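Local coordinates for protein PmoD (Methylocystis sp. ATCC 49242, PDB 6CPD) that binds copper(I) and is probably a periplasmic copper protein of methane-oxidizing bacteria, with a cupredoxin-like soluble domain, at residues 86-90 / 91-95. Numbering follows the deposited sequence.
Sequences KKYSK and GTFSV
The rings of Tyr88 and Phe93 lie face to face, their centroids 4.0 Å apart and their planes only 12° from parallel. Phe93 CD1 sits over the centre of the Tyr88 ring, 3.6 Å above its plane, while Tyr88 CZ takes the matching place over the Phe93 ring, so each ring covers one face of the other. The overlap reaches back to the base of Phe93, where CB is 3.6 Å from Tyr88 CE1, and outward to the phenol oxygen, Tyr88 OH being 4.0 Å from Phe93 CD2. Phe93 CG stands between its own backbone N and carbonyl carbon (chi1 65°), a setting that turns the ring back over the tyrosine. An alanine in place of Tyr88 would probably uncover this face of Phe93 and leave its ring held from fewer sides.

Next to the stack the chain reverses in a type I beta turn from Tyr88 to Gly91, closed by Gly91 N donating to Tyr88 O at 2.9 Å. Gly91 has a positive phi of 86°, where a CB would jam against the carbonyl oxygen of Lys90. Phe93 also stacks on Phe43, and the side chains of Tyr88 and Phe93 both touch Leu55 of strand 55-61. The arrangement is a type I beta turn leading into strand 92-99, with a face-to-face aromatic stack between its first residue and Phe93, where the loop from strand 79-86 of one sheet enters the other sheet of this cupredoxin-like beta sandwich.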
loop_
_atom_site.group_PDB
_atom_site.type_symbol
_atom_site.label_atom_id
_atom_site.label_comp_id
_atom_site.label_asym_id
_atom_site.label_seq_id
_atom_site.Cartn_x
_atom_site.Cartn_y
_atom_site.Cartn_z
ATOM N N LYS B 86 -14.661 13.523 11.679
ATOM C CA LYS B 86 -14.539 13.338 13.121
ATOM C C LYS B 86 -13.086 13.061 13.477
ATOM O O LYS B 86 -12.286 12.655 12.631
ATOM C CB LYS B 86 -15.446 12.221 13.649
ATOM C CG LYS B 86 -15.036 10.836 13.247
ATOM C CD LYS B 86 -15.664 9.789 14.149
ATOM C CE LYS B 86 -15.054 9.828 15.533
ATOM N NZ LYS B 86 -15.482 8.663 16.354
ATOM N N LYS B 87 -12.744 13.345 14.727
ATOM C CA LYS B 87 -11.414 13.065 15.239
ATOM C C LYS B 87 -11.333 11.605 15.686
ATOM O O LYS B 87 -12.191 11.129 16.427
ATOM C CB LYS B 87 -11.102 14.011 16.400
ATOM C CG LYS B 87 -11.091 15.473 15.970
ATOM C CD LYS B 87 -10.883 16.427 17.135
ATOM C CE LYS B 87 -11.022 17.869 16.669
ATOM N NZ LYS B 87 -10.678 18.849 17.728
ATOM N N TYR B 88 -10.306 10.897 15.229
ATOM C CA TYR B 88 -10.086 9.517 15.651
ATOM C C TYR B 88 -8.938 9.451 16.634
ATOM O O TYR B 88 -7.782 9.259 16.251
ATOM C CB TYR B 88 -9.822 8.613 14.450
ATOM C CG TYR B 88 -11.033 8.490 13.557
ATOM C CD1 TYR B 88 -12.069 7.620 13.879
ATOM C CD2 TYR B 88 -11.159 9.271 12.420
ATOM C CE1 TYR B 88 -13.190 7.516 13.077
ATOM C CE2 TYR B 88 -12.286 9.170 11.598
ATOM C CZ TYR B 88 -13.292 8.290 11.939
ATOM O OH TYR B 88 -14.404 8.189 11.138
ATOM N N SER B 89 -9.274 9.603 17.910
ATOM C CA SER B 89 -8.280 9.758 18.969
ATOM C C SER B 89 -7.408 8.526 19.154
ATOM O O SER B 89 -6.292 8.635 19.652
ATOM C CB SER B 89 -8.963 10.103 20.294
ATOM O OG SER B 89 -9.910 9.111 20.642
ATOM N N LYS B 90 -7.910 7.353 18.783
ATOM C CA LYS B 90 -7.106 6.139 18.912
ATOM C C LYS B 90 -6.224 5.934 17.686
ATOM O O LYS B 90 -5.332 5.092 17.696
ATOM C CB LYS B 90 -7.985 4.908 19.158
ATOM C CG LYS B 90 -8.811 4.977 20.448
ATOM C CD LYS B 90 -9.567 3.672 20.699
ATOM C CE LYS B 90 -10.376 3.718 21.997
ATOM N NZ LYS B 90 -9.497 3.718 23.202
ATOM N N GLY B 91 -6.463 6.711 16.635
ATOM C CA GLY B 91 -5.625 6.628 15.449
ATOM C C GLY B 91 -6.068 5.558 14.470
ATOM O O GLY B 91 -5.470 5.389 13.409
ATOM N N THR B 92 -7.085 4.789 14.848
ATOM C CA THR B 92 -7.531 3.678 14.018
ATOM C C THR B 92 -9.046 3.689 13.908
ATOM O O THR B 92 -9.735 4.182 14.801
ATOM C CB THR B 92 -7.079 2.303 14.584
ATOM O OG1 THR B 92 -7.665 2.093 15.877
ATOM C CG2 THR B 92 -5.563 2.225 14.695
ATOM N N PHE B 93 -9.564 3.158 12.805
ATOM C CA PHE B 93 -11.011 2.949 12.677
ATOM C C PHE B 93 -11.286 1.991 11.529
ATOM O O PHE B 93 -10.424 1.772 10.679
ATOM C CB PHE B 93 -11.770 4.277 12.484
ATOM C CG PHE B 93 -11.453 5.003 11.190
ATOM C CD1 PHE B 93 -10.310 5.780 11.070
ATOM C CD2 PHE B 93 -12.321 4.937 10.110
ATOM C CE1 PHE B 93 -10.036 6.463 9.897
ATOM C CE2 PHE B 93 -12.051 5.616 8.933
ATOM C CZ PHE B 93 -10.909 6.374 8.823
ATOM N N SER B 94 -12.486 1.422 11.509
ATOM C CA SER B 94 -12.881 0.526 10.431
ATOM C C SER B 94 -14.214 0.975 9.857
ATOM O O SER B 94 -15.019 1.585 10.561
ATOM C CB SER B 94 -13.007 -0.920 10.923
ATOM O OG SER B 94 -11.753 -1.468 11.299
ATOM N N VAL B 95 -14.426 0.687 8.576
ATOM C CA VAL B 95 -15.725 0.877 7.948
ATOM C C VAL B 95 -16.096 -0.448 7.290
ATOM O O VAL B 95 -15.225 -1.224 6.880
ATOM C CB VAL B 95 -15.735 2.031 6.912
ATOM C CG1 VAL B 95 -14.889 3.183 7.403
ATOM C CG2 VAL B 95 -15.237 1.564 5.580
#